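Local coordinates for protein NAD-dependent dehydrogenase (PDB 4Z0P) that catalyses the NADPH-dependent reduction of glyoxylate and hydroxypyruvate, as an oxidoreductase of the D-2-hydroxyacid dehydrogenase family, at residues 8-13 / 17-22; 21-26 / 292-297; 33-38 / 43-48; 59-64 / 78-83; 243-248 / 273-278. All coordinates share one frame; numbering follows the deposited sequence. Where two conformers were deposited one is given.

Interaction 1 of 5, residues 8-13 / 17-22; sequences VIVDLK and EEVEAA
L12 and V19 mark the nearest backbone approach between residues 8-13 and 17-22, their CA atoms 7.7 Å apart where helix 16-23 passes over strand 8-12. These are the first two elements of a beta-alpha-beta crossover that strand 32-34 completes, and they open the five-stranded parallel sheet of the substrate-binding domain, flavodoxin-like as in other D-2-hydroxyacid dehydrogenases. Because side chains alternate along a strand, V10 and L12 both direct their CB atoms at the helix, while D11 between them turns the other way. A single helix residue, V19, receives them, and its fork gives one methyl to each. CG1 of V19 stands anti to the backbone N (chi1 177°), a conformation that a helix readily accommodates for a beta-branched residue, and runs out toward V10. There CG1 of V19 meets CG1 of V10 at 4.1 Å; the two valines slide past one another in opposite directions, flank against flank. Compact, branched valine suits both places: it favours extended backbone on the strand and fills the space under the helix without a long chain to bury. L12 offers V19 the base of its side chain, while its far end packs against L293 and F294 of helix 290-305, a second helix on this face of the sheet. On the more exposed side of helix 16-23, E18 OE2 is hydrogen-bonded to S134 OG of the second subunit. The contact is small, 99 Å² in all, and its looser half is CB of L12 against CG2 of V19 at 4.3 Å.

Interaction 2 of 5, residues 21-26 / 292-297; sequences AALAGA and ALFVHV
F294 pushes its ring from helix 290-305 against A22, L23 and A26, on helix 16-23 and the type II beta turn (L23 to A26) that comes with its last turn, so that a late helix of the chain packs onto the first crossover helix of the flavodoxin-like domain. From CB the side chain leaves with CG beside its own backbone N (chi1 -67°), which carries the ring toward the turn. CD2 then reaches A22 O at 3.6 Å, the oxygen lying at the ring edge near its plane, and A26 CB at 3.7 Å, which comes in obliquely. One atom further, CE2 meets A22 CB at 3.8 Å and the CD2 methyl of L23 at 4.0 Å. At the tip, CZ packs on V10 of strand 8-12. Small alanines suit both places because the ring lies against A22's carbonyl and directly on the CB atoms of A22 and A26. G25 takes the positive phi that the turn requires. Were F294 cut back to an alanine, the methyls of A22 and A26 and the end of L23 would probably lose their shared partner and a gap would open between the two helices. The turn itself is closed by the bond from A26 N to L23 O, 3.0 Å.

Interaction 3 of 5, residues 33-38 / 43-48; sequences IDLADP and RDLSGI
I33 CD1 is the hub here, touching R43, L45 and I48 at once. It lies over one face of the R43 guanidinium, 3.4 Å above the plane and offset toward the rim, the two side chains crossing at about a right angle. The same methyl meets I48 CD1 at 3.7 Å and, more loosely, L45 CD2. Beside it, L35 and L45 reach toward each other tip to tip, CD1 to CD1 at 4.0 Å. Branched aliphatic side chains suit this seam between the end of a strand and a loop, and arginine adds a flat surface that can cover an aliphatic group while its nitrogens bind elsewhere. R43 gets there by a bend at chi2 (68°), and a salt bridge from NH1 to E31 holds its end; a serine in its place would probably leave E31 without that mate and uncover the I33 methyl. Further out, turns set the backbones. D34 OD1 accepts from A36 N at 3.0 Å and D44 OD2 from S46 N at 2.9 Å, each an Asx turn whose donor stands above the carboxylate plane. G47, with positive phi, suits the type II turn from L45 to I48. Strand 32-34, at the edge of the parallel sheet, pairs through I33 with strand 8-12, whose I9 packs on L35, L45 and I48, while helix 60-63 covers L35 and L45 with L60 and R63.

Interaction 4 of 5, residues 59-64 / 78-83; sequences DLFSRA and DHVLTL
H79 O, in the turn that carries V80 and L83 against F61, is gripped twice by T82: by OG1 at 2.7 Å, in the carbonyl plane on a lone pair, and by the backbone N at 2.9 Å. Within the flavodoxin-like alpha/beta domain this segment, with helical backbone angles over 78-82 but without regular helix bonds, follows strand 69-72 and faces the short helix 60-63, which follows strand 50-54. Threonine suits its place because its hydroxyl can fold back onto the carbonyl three residues earlier. A similar grip starts the helix, where D59 O takes S62 OG at 2.8 Å, tilted 24° from the carbonyl plane, as well as R63 N. Between these two polar corners the contact is apolar. The F61 ring crosses L83 at about a right angle, and L67 and L86 also pack on it. A large flat side chain suits a short helix that must span the distance to the loop. Beyond the loop's packing face, D78 forms a salt bridge to R235, which lines the pocket of a bound oxalate. V80 brings CG2 to the ring edge at CZ, loosely, at 4.5 Å, while CE2 of F61 sits nearer L83, 3.8 Å from its CB and 3.9 Å from its CD1.

Interaction 5 of 5, residues 243-248 / 273-278; sequences DILECL and WDMPNV
M275 bends at chi3 (85°), which turns its methyl CE toward L248 while the sulfur stays beside L245. M275 is modelled in two conformers, so its exact approaches hold for one conformer and are less certain than the rest. In that conformer SD lies 3.4 Å from CD2 of L245, and CE rests on L248, 3.6 Å from CD1 and 3.7 Å from CB; the methionine crosses both leucines obliquely. L248, its CG turned anti to the carbonyl carbon (chi1 -70°), carries CD1 past M275 to V278, whose CG2 it meets at 3.5 Å, tighter than usual for two carbons, with the side chains at about a right angle. L245 and L248 stand three residues apart, nearly one turn, and so present neighbouring branched ends along the same flank of helix 241-250. A long unbranched methionine suits this place because it can lie across both leucines. Helix 241-250 is part of the Rossmann-type NAD-binding domain and packs beside its seven-stranded parallel sheet, in which V278 begins the edge strand 278-280 beside strand 255-258. Valine favours the extended backbone of such a strand and still gives a compact methyl to the helix. N277 pairs by backbone bonds with A256 of the neighbouring strand, and R119, which lines a second bound oxalate, donates from NH1 to the carbonyl oxygens of P276 and V278. At the other end of the loop, W273 stacks on H128 of the second subunit. Inside the helix, C247 N bonds to D243 O and L248 N to I244 O, each at 2.9 Å.

In the fold
From the N terminus, interaction 1 closes the short loop between strand 8-12 and helix 16-23. Interaction 2 begins on the same helix, sharing A21 and A22, and closes the longest loop, reaching residues 292-297; helix 290-305 thereby returns to the first domain. Interactions 3, 4 and 5 follow in series, nested inside that loop, and none cross. Interaction 3 ties edge strand 32-34 to the loop before strand 50-54, and touches interaction 4, where R43 O meets R63 NH2. Interaction 4 closes the loop carrying strand 69-72, joining helix 60-63 to residues 78-83. Interactions 1 to 4 thus all lie in the domain of the five-stranded sheet. Interaction 5, alone on the cofactor-binding domain, closes the loop carrying strand 255-258, between helix 241-250 and strand 278-280.

Interaction 1 of 5, residues 8-13 / 17-22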
# COMPACT_ATOMS: atom_id res chain seq x y z
N VAL A 8 33.50 18.37 9.90
CA VAL A 8 32.70 17.69 8.90
C VAL A 8 31.92 18.77 8.20
O VAL A 8 31.23 19.55 8.85
CB VAL A 8 31.70 16.66 9.50
CG1 VAL A 8 30.89 15.98 8.40
CG2 VAL A 8 32.43 15.60 10.30
N ILE A 9 32.07 18.82 6.88
CA ILE A 9 31.29 19.73 6.04
C ILE A 9 29.95 19.05 5.72
O ILE A 9 29.92 17.89 5.32
CB ILE A 9 32.02 19.99 4.72
CG1 ILE A 9 33.30 20.79 4.98
CG2 ILE A 9 31.12 20.71 3.72
CD1 ILE A 9 34.34 20.67 3.88
N VAL A 10 28.88 19.82 5.88
CA VAL A 10 27.51 19.38 5.55
C VAL A 10 26.99 20.34 4.46
O VAL A 10 26.83 21.54 4.69
CB VAL A 10 26.60 19.38 6.79
CG1 VAL A 10 25.17 19.03 6.41
CG2 VAL A 10 27.13 18.39 7.84
N ASP A 11 26.75 19.79 3.27
CA ASP A 11 26.22 20.57 2.13
C ASP A 11 25.10 19.77 1.48
O ASP A 11 25.30 19.14 0.43
CB ASP A 11 27.32 20.90 1.12
CG ASP A 11 26.86 21.85 0.06
OD1 ASP A 11 25.80 22.46 0.16
OD2 ASP A 11 27.60 21.99 -0.92
N LEU A 12 23.94 19.81 2.13
CA LEU A 12 22.81 18.96 1.78
C LEU A 12 21.61 19.77 1.37
O LEU A 12 21.04 20.45 2.21
CB LEU A 12 22.40 18.13 3.01
CG LEU A 12 23.41 17.11 3.51
CD1 LEU A 12 22.94 16.51 4.84
CD2 LEU A 12 23.63 16.04 2.49
N LYS A 13 21.18 19.63 0.11
CA LYS A 13 20.00 20.33 -0.35
C LYS A 13 18.78 19.49 -0.00
O LYS A 13 18.15 18.91 -0.88
CB LYS A 13 20.08 20.64 -1.84
CG LYS A 13 19.04 21.59 -2.37
CD LYS A 13 19.55 22.31 -3.63
CE LYS A 13 18.47 23.12 -4.33
NZ LYS A 13 17.68 22.29 -5.28
N GLU A 17 14.86 22.65 7.72
CA GLU A 17 14.45 22.38 9.10
C GLU A 17 14.89 20.98 9.54
O GLU A 17 15.24 20.78 10.70
CB GLU A 17 12.94 22.56 9.29
CG GLU A 17 12.44 24.00 9.14
CD GLU A 17 12.37 24.53 7.71
OE1 GLU A 17 12.51 23.75 6.73
OE2 GLU A 17 12.19 25.76 7.56
N GLU A 18 14.89 20.01 8.63
CA GLU A 18 15.34 18.64 8.96
C GLU A 18 16.84 18.57 9.20
O GLU A 18 17.30 17.89 10.13
CB GLU A 18 14.94 17.65 7.85
CG GLU A 18 13.44 17.50 7.72
CD GLU A 18 13.03 16.37 6.79
OE1 GLU A 18 13.88 15.51 6.46
OE2 GLU A 18 11.84 16.33 6.44
N VAL A 19 17.61 19.27 8.37
CA VAL A 19 19.07 19.28 8.53
C VAL A 19 19.43 20.00 9.84
O VAL A 19 20.19 19.47 10.65
CB VAL A 19 19.79 19.92 7.33
CG1 VAL A 19 21.31 19.97 7.58
CG2 VAL A 19 19.50 19.14 6.05
N GLU A 20 18.82 21.15 10.06
CA GLU A 20 19.06 21.95 11.26
C GLU A 20 18.76 21.15 12.52
O GLU A 20 19.57 21.12 13.44
CB GLU A 20 18.20 23.20 11.26
CG GLU A 20 18.54 24.22 10.18
CD GLU A 20 17.40 25.19 9.88
OE1 GLU A 20 16.37 25.20 10.59
OE2 GLU A 20 17.53 25.96 8.92
N ALA A 21 17.60 20.50 12.55
CA ALA A 21 17.23 19.64 13.68
C ALA A 21 18.22 18.52 13.96
O ALA A 21 18.52 18.22 15.10
CB ALA A 21 15.83 19.06 13.47
N ALA A 22 18.75 17.91 12.90
CA ALA A 22 19.69 16.79 13.04
C ALA A 22 21.10 17.21 13.47
O ALA A 22 21.86 16.38 13.94
CB ALA A 22 19.77 16.00 11.73

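Interaction 2 of 5, residues 21-26 / 292-297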
# COMPACT_ATOMS: atom_id res chain seq x y z
N ALA A 21 17.60 20.50 12.55
CA ALA A 21 17.23 19.64 13.68
C ALA A 21 18.22 18.52 13.96
O ALA A 21 18.52 18.22 15.10
CB ALA A 21 15.83 19.06 13.47
N ALA A 22 18.75 17.91 12.90
CA ALA A 22 19.69 16.79 13.04
C ALA A 22 21.10 17.21 13.47
O ALA A 22 21.86 16.38 13.94
CB ALA A 22 19.77 16.00 11.73
N LEU A 23 21.45 18.49 13.30
CA LEU A 23 22.80 18.99 13.63
C LEU A 23 23.09 18.92 15.13
O LEU A 23 24.24 18.71 15.51
CB LEU A 23 22.98 20.44 13.16
CG LEU A 23 23.05 20.73 11.66
CD1 LEU A 23 23.08 22.23 11.43
CD2 LEU A 23 24.24 20.05 11.01
N ALA A 24 22.06 19.08 15.95
CA ALA A 24 22.18 19.02 17.42
C ALA A 24 22.73 17.69 17.90
O ALA A 24 22.10 16.65 17.73
CB ALA A 24 20.82 19.27 18.06
N GLY A 25 23.91 17.72 18.51
CA GLY A 25 24.57 16.50 18.97
C GLY A 25 25.16 15.62 17.88
O GLY A 25 25.66 14.53 18.18
N ALA A 26 25.15 16.06 16.62
CA ALA A 26 25.77 15.28 15.55
C ALA A 26 27.28 15.44 15.65
O ALA A 26 27.76 16.47 16.10
CB ALA A 26 25.28 15.74 14.19
N ALA A 292 19.66 9.64 10.71
CA ALA A 292 20.20 8.34 10.34
C ALA A 292 21.42 8.49 9.41
O ALA A 292 22.40 7.75 9.54
CB ALA A 292 19.11 7.46 9.69
N LEU A 293 21.36 9.45 8.49
CA LEU A 293 22.49 9.79 7.64
C LEU A 293 23.72 10.16 8.45
O LEU A 293 24.81 9.62 8.22
CB LEU A 293 22.11 10.94 6.70
CG LEU A 293 23.22 11.44 5.78
CD1 LEU A 293 23.72 10.36 4.82
CD2 LEU A 293 22.69 12.67 5.05
N PHE A 294 23.55 11.03 9.44
CA PHE A 294 24.68 11.44 10.27
C PHE A 294 25.22 10.29 11.14
O PHE A 294 26.43 10.16 11.29
CB PHE A 294 24.34 12.65 11.14
CG PHE A 294 24.11 13.93 10.38
CD1 PHE A 294 24.57 14.11 9.05
CD2 PHE A 294 23.50 14.99 11.02
CE1 PHE A 294 24.37 15.32 8.40
CE2 PHE A 294 23.30 16.20 10.36
CZ PHE A 294 23.73 16.35 9.04
N VAL A 295 24.34 9.42 11.64
CA VAL A 295 24.81 8.23 12.38
C VAL A 295 25.67 7.34 11.46
O VAL A 295 26.74 6.86 11.86
CB VAL A 295 23.62 7.44 12.97
CG1 VAL A 295 24.05 6.05 13.46
CG2 VAL A 295 23.01 8.25 14.11
N HIS A 296 25.18 7.13 10.24
CA HIS A 296 25.90 6.37 9.21
C HIS A 296 27.27 6.97 8.90
O HIS A 296 28.27 6.26 8.90
CB HIS A 296 25.02 6.23 7.96
CG HIS A 296 25.75 6.17 6.65
ND1 HIS A 296 26.20 4.99 6.10
CD2 HIS A 296 26.02 7.14 5.74
CE1 HIS A 296 26.74 5.24 4.92
NE2 HIS A 296 26.66 6.54 4.69
N VAL A 297 27.31 8.29 8.70
CA VAL A 297 28.58 8.96 8.42
C VAL A 297 29.53 8.84 9.62
O VAL A 297 30.72 8.53 9.43
CB VAL A 297 28.38 10.44 8.02
CG1 VAL A 297 29.73 11.15 7.85
CG2 VAL A 297 27.61 10.54 6.71

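Interaction 3 of 5, residues 33-38 / 43-48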
# COMPACT_ATOMS: atom_id res chain seq x y z
N ILE A 33 30.24 22.13 9.85
CA ILE A 33 30.19 23.33 9.03
C ILE A 33 29.06 23.12 8.03
O ILE A 33 29.25 22.46 7.00
CB ILE A 33 31.54 23.58 8.34
CG1 ILE A 33 32.67 23.67 9.36
CG2 ILE A 33 31.49 24.83 7.51
CD1 ILE A 33 34.05 23.69 8.76
N ASP A 34 27.88 23.67 8.34
CA ASP A 34 26.71 23.55 7.50
C ASP A 34 26.72 24.67 6.48
O ASP A 34 26.51 25.85 6.81
CB ASP A 34 25.45 23.62 8.34
CG ASP A 34 24.17 23.48 7.54
OD1 ASP A 34 24.21 23.29 6.30
OD2 ASP A 34 23.08 23.57 8.17
N LEU A 35 26.95 24.30 5.23
CA LEU A 35 27.04 25.28 4.16
C LEU A 35 25.72 25.93 3.74
O LEU A 35 25.71 26.87 2.95
CB LEU A 35 27.81 24.73 2.97
CG LEU A 35 29.25 24.27 3.24
CD1 LEU A 35 29.97 23.86 1.96
CD2 LEU A 35 30.09 25.34 3.95
N ALA A 36 24.60 25.48 4.29
CA ALA A 36 23.35 26.22 4.15
C ALA A 36 23.31 27.51 4.98
O ALA A 36 22.45 28.37 4.76
CB ALA A 36 22.19 25.34 4.54
N ASP A 37 24.20 27.63 5.95
CA ASP A 37 24.28 28.80 6.84
C ASP A 37 25.11 29.88 6.15
O ASP A 37 26.31 29.66 5.85
CB ASP A 37 24.96 28.40 8.14
CG ASP A 37 24.95 29.50 9.19
OD1 ASP A 37 24.74 30.69 8.89
OD2 ASP A 37 25.16 29.15 10.37
N PRO A 38 24.49 31.04 5.85
CA PRO A 38 25.27 32.08 5.22
C PRO A 38 26.56 32.49 5.94
O PRO A 38 27.51 32.99 5.31
CB PRO A 38 24.30 33.28 5.16
CG PRO A 38 22.94 32.65 5.14
CD PRO A 38 23.08 31.43 6.02
N ARG A 43 34.16 30.72 4.34
CA ARG A 43 35.08 29.91 5.16
C ARG A 43 35.97 29.12 4.21
O ARG A 43 35.48 28.44 3.31
CB ARG A 43 34.24 28.99 6.05
CG ARG A 43 34.95 27.93 6.90
CD ARG A 43 35.77 28.49 8.01
NE ARG A 43 36.38 27.42 8.82
CZ ARG A 43 35.78 26.78 9.82
NH1 ARG A 43 34.53 27.06 10.19
NH2 ARG A 43 36.46 25.85 10.49
N ASP A 44 37.28 29.21 4.39
CA ASP A 44 38.16 28.33 3.65
C ASP A 44 38.01 26.90 4.18
O ASP A 44 37.97 26.69 5.39
CB ASP A 44 39.61 28.75 3.79
CG ASP A 44 40.49 27.96 2.88
OD1 ASP A 44 40.61 28.34 1.70
OD2 ASP A 44 40.99 26.93 3.33
N LEU A 45 37.91 25.93 3.27
CA LEU A 45 37.63 24.56 3.67
C LEU A 45 38.81 23.61 3.44
O LEU A 45 38.61 22.38 3.45
CB LEU A 45 36.36 24.06 2.99
CG LEU A 45 35.10 24.90 3.26
CD1 LEU A 45 33.92 24.40 2.41
CD2 LEU A 45 34.75 24.89 4.73
N SER A 46 40.01 24.17 3.27
CA SER A 46 41.19 23.32 3.21
C SER A 46 41.46 22.63 4.54
O SER A 46 41.07 23.09 5.60
CB SER A 46 42.42 24.14 2.83
OG SER A 46 42.23 24.82 1.61
N GLY A 47 42.14 21.50 4.47
CA GLY A 47 42.50 20.74 5.66
C GLY A 47 41.39 19.97 6.33
O GLY A 47 41.62 19.35 7.35
N ILE A 48 40.20 19.94 5.72
CA ILE A 48 39.05 19.24 6.25
C ILE A 48 38.91 17.91 5.53
O ILE A 48 38.97 17.85 4.30
CB ILE A 48 37.77 20.09 6.09
CG1 ILE A 48 37.90 21.38 6.92
CG2 ILE A 48 36.53 19.28 6.49
CD1 ILE A 48 36.77 22.35 6.71

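Interaction 4 of 5, residues 59-64 / 78-83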
# COMPACT_ATOMS: atom_id res chain seq x y z
N ASP A 59 31.46 24.76 -7.06
CA ASP A 59 32.79 25.07 -6.49
C ASP A 59 33.19 24.31 -5.20
O ASP A 59 34.25 24.56 -4.65
CB ASP A 59 32.98 26.58 -6.30
CG ASP A 59 32.17 27.17 -5.14
OD1 ASP A 59 31.13 26.60 -4.76
OD2 ASP A 59 32.58 28.24 -4.65
N LEU A 60 32.34 23.41 -4.71
CA LEU A 60 32.62 22.80 -3.40
C LEU A 60 33.99 22.15 -3.32
O LEU A 60 34.75 22.41 -2.38
CB LEU A 60 31.57 21.79 -2.97
CG LEU A 60 31.86 21.17 -1.57
CD1 LEU A 60 32.13 22.19 -0.45
CD2 LEU A 60 30.72 20.27 -1.17
N PHE A 61 34.34 21.32 -4.30
CA PHE A 61 35.62 20.62 -4.20
C PHE A 61 36.84 21.52 -4.45
O PHE A 61 37.93 21.18 -4.02
CB PHE A 61 35.66 19.34 -5.05
CG PHE A 61 34.65 18.33 -4.61
CD1 PHE A 61 34.55 17.97 -3.26
CD2 PHE A 61 33.76 17.77 -5.52
CE1 PHE A 61 33.59 17.07 -2.83
CE2 PHE A 61 32.79 16.87 -5.08
CZ PHE A 61 32.71 16.53 -3.75
N SER A 62 36.67 22.67 -5.09
CA SER A 62 37.81 23.60 -5.17
C SER A 62 38.07 24.27 -3.79
O SER A 62 39.20 24.54 -3.42
CB SER A 62 37.63 24.62 -6.30
OG SER A 62 36.54 25.46 -6.03
N ARG A 63 37.01 24.47 -3.03
CA ARG A 63 37.14 24.98 -1.65
C ARG A 63 37.65 23.98 -0.64
O ARG A 63 38.35 24.36 0.30
CB ARG A 63 35.80 25.42 -1.15
CG ARG A 63 35.21 26.59 -1.88
CD ARG A 63 33.82 26.82 -1.31
NE ARG A 63 33.86 27.43 0.03
CZ ARG A 63 32.78 27.66 0.78
NH1 ARG A 63 31.57 27.31 0.33
NH2 ARG A 63 32.90 28.22 2.01
N ALA A 64 37.31 22.71 -0.85
CA ALA A 64 37.67 21.63 0.05
C ALA A 64 38.55 20.59 -0.64
O ALA A 64 38.13 19.47 -0.88
CB ALA A 64 36.40 20.99 0.61
N ASP A 78 24.88 9.47 -9.06
CA ASP A 78 25.07 9.94 -10.45
C ASP A 78 25.35 11.44 -10.54
O ASP A 78 26.15 11.87 -11.36
CB ASP A 78 23.90 9.56 -11.34
CG ASP A 78 22.57 10.04 -10.79
OD1 ASP A 78 22.18 9.60 -9.68
OD2 ASP A 78 21.93 10.86 -11.48
N HIS A 79 24.75 12.25 -9.68
CA HIS A 79 25.10 13.67 -9.63
C HIS A 79 26.45 13.98 -9.00
O HIS A 79 27.24 14.73 -9.57
CB HIS A 79 23.96 14.50 -8.99
CG HIS A 79 24.30 15.94 -8.88
ND1 HIS A 79 24.26 16.79 -9.96
CD2 HIS A 79 24.77 16.67 -7.84
CE1 HIS A 79 24.66 17.99 -9.58
NE2 HIS A 79 24.98 17.94 -8.30
N VAL A 80 26.78 13.39 -7.82
CA VAL A 80 28.03 13.74 -7.17
C VAL A 80 29.23 13.34 -8.03
O VAL A 80 30.23 14.01 -8.01
CB VAL A 80 28.19 13.18 -5.71
CG1 VAL A 80 28.31 11.70 -5.68
CG2 VAL A 80 29.39 13.77 -4.99
N LEU A 81 29.06 12.26 -8.81
CA LEU A 81 30.15 11.84 -9.71
C LEU A 81 30.48 12.86 -10.77
O LEU A 81 31.58 12.83 -11.31
CB LEU A 81 29.82 10.49 -10.38
CG LEU A 81 29.85 9.28 -9.43
CD1 LEU A 81 29.29 8.06 -10.16
CD2 LEU A 81 31.26 8.97 -8.96
N THR A 82 29.54 13.77 -11.05
CA THR A 82 29.76 14.81 -12.06
C THR A 82 30.33 16.10 -11.52
O THR A 82 30.68 16.99 -12.28
CB THR A 82 28.45 15.19 -12.79
OG1 THR A 82 27.57 15.92 -11.92
CG2 THR A 82 27.75 13.94 -13.33
N LEU A 83 30.42 16.22 -10.19
CA LEU A 83 30.87 17.48 -9.61
C LEU A 83 32.31 17.77 -9.94
O LEU A 83 33.20 16.90 -9.84
CB LEU A 83 30.60 17.53 -8.10
CG LEU A 83 29.15 17.54 -7.69
CD1 LEU A 83 29.06 17.19 -6.22
CD2 LEU A 83 28.49 18.88 -7.99

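Interaction 5 of 5, residues 243-248 / 273-278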
# COMPACT_ATOMS: atom_id res chain seq x y z
N ASP A 243 8.25 8.74 -24.93
CA ASP A 243 7.73 7.39 -25.17
C ASP A 243 6.69 6.99 -24.13
O ASP A 243 5.70 6.36 -24.46
CB ASP A 243 8.85 6.36 -25.16
CG ASP A 243 9.80 6.48 -26.32
OD1 ASP A 243 9.63 7.34 -27.21
OD2 ASP A 243 10.72 5.63 -26.39
N ILE A 244 6.92 7.35 -22.87
CA ILE A 244 5.94 7.09 -21.82
C ILE A 244 4.61 7.74 -22.21
O ILE A 244 3.55 7.11 -22.18
CB ILE A 244 6.39 7.62 -20.43
CG1 ILE A 244 7.63 6.86 -19.91
CG2 ILE A 244 5.26 7.45 -19.42
CD1 ILE A 244 8.23 7.49 -18.66
N LEU A 245 4.68 9.01 -22.60
CA LEU A 245 3.46 9.75 -22.99
C LEU A 245 2.76 9.12 -24.21
O LEU A 245 1.53 8.97 -24.19
CB LEU A 245 3.78 11.22 -23.24
CG LEU A 245 4.16 12.02 -22.00
CD1 LEU A 245 4.84 13.33 -22.36
CD2 LEU A 245 2.93 12.28 -21.16
N GLU A 246 3.53 8.80 -25.26
CA GLU A 246 2.98 8.12 -26.45
C GLU A 246 2.28 6.83 -26.08
O GLU A 246 1.19 6.54 -26.57
CB GLU A 246 4.09 7.78 -27.45
CG GLU A 246 4.56 8.95 -28.29
CD GLU A 246 5.13 8.49 -29.61
OE1 GLU A 246 4.85 9.16 -30.63
OE2 GLU A 246 5.86 7.47 -29.63
N CYS A 247 2.92 6.06 -25.20
CA CYS A 247 2.38 4.76 -24.80
C CYS A 247 1.17 4.87 -23.89
O CYS A 247 0.28 4.03 -23.97
CB CYS A 247 3.45 3.92 -24.14
SG CYS A 247 4.69 3.33 -25.32
N LEU A 248 1.12 5.88 -23.03
CA LEU A 248 -0.09 6.14 -22.26
C LEU A 248 -1.25 6.56 -23.17
O LEU A 248 -2.40 6.12 -23.00
CB LEU A 248 0.16 7.21 -21.18
CG LEU A 248 1.06 6.76 -20.03
CD1 LEU A 248 1.62 7.96 -19.28
CD2 LEU A 248 0.32 5.80 -19.08
N TRP A 273 1.34 16.04 -15.03
CA TRP A 273 0.56 16.51 -13.90
C TRP A 273 -0.93 16.19 -14.01
O TRP A 273 -1.59 15.97 -13.00
CB TRP A 273 0.72 18.01 -13.71
CG TRP A 273 2.12 18.53 -13.44
CD1 TRP A 273 2.90 19.26 -14.29
CD2 TRP A 273 2.87 18.41 -12.23
NE1 TRP A 273 4.08 19.59 -13.69
CE2 TRP A 273 4.10 19.09 -12.42
CE3 TRP A 273 2.63 17.79 -11.01
CZ2 TRP A 273 5.07 19.17 -11.44
CZ3 TRP A 273 3.60 17.89 -10.01
CH2 TRP A 273 4.80 18.56 -10.22
N ASP A 274 -1.47 16.25 -15.23
CA ASP A 274 -2.91 16.14 -15.47
C ASP A 274 -3.37 14.82 -16.06
O ASP A 274 -4.53 14.70 -16.42
CB ASP A 274 -3.36 17.24 -16.43
CG ASP A 274 -3.25 18.65 -15.86
OD1 ASP A 274 -3.36 18.83 -14.64
OD2 ASP A 274 -3.08 19.58 -16.67
N MET A 275 -2.49 13.82 -16.17
CA MET A 275 -2.92 12.62 -16.85
C MET A 275 -3.66 11.69 -15.95
O MET A 275 -3.29 11.50 -14.81
CB MET A 275 -1.77 11.97 -17.51
CG MET A 275 -1.49 12.74 -18.76
SD MET A 275 0.07 12.20 -19.33
CE MET A 275 -0.47 10.76 -20.25
N PRO A 276 -4.76 11.11 -16.49
CA PRO A 276 -5.69 10.42 -15.60
C PRO A 276 -5.15 9.14 -14.93
O PRO A 276 -5.63 8.78 -13.86
CB PRO A 276 -6.89 10.13 -16.51
CG PRO A 276 -6.33 10.07 -17.89
CD PRO A 276 -5.19 11.05 -17.91
N ASN A 277 -4.16 8.47 -15.52
CA ASN A 277 -3.62 7.26 -14.88
C ASN A 277 -2.13 7.37 -14.59
O ASN A 277 -1.44 6.35 -14.56
CB ASN A 277 -3.94 6.01 -15.72
CG ASN A 277 -5.43 5.73 -15.82
OD1 ASN A 277 -6.10 5.56 -14.80
ND2 ASN A 277 -5.95 5.68 -17.05
N VAL A 278 -1.66 8.59 -14.31
CA VAL A 278 -0.30 8.84 -13.86
C VAL A 278 -0.30 9.45 -12.49
O VAL A 278 -0.99 10.45 -12.24
CB VAL A 278 0.50 9.78 -14.79
CG1 VAL A 278 1.92 9.93 -14.28
CG2 VAL A 278 0.54 9.19 -16.21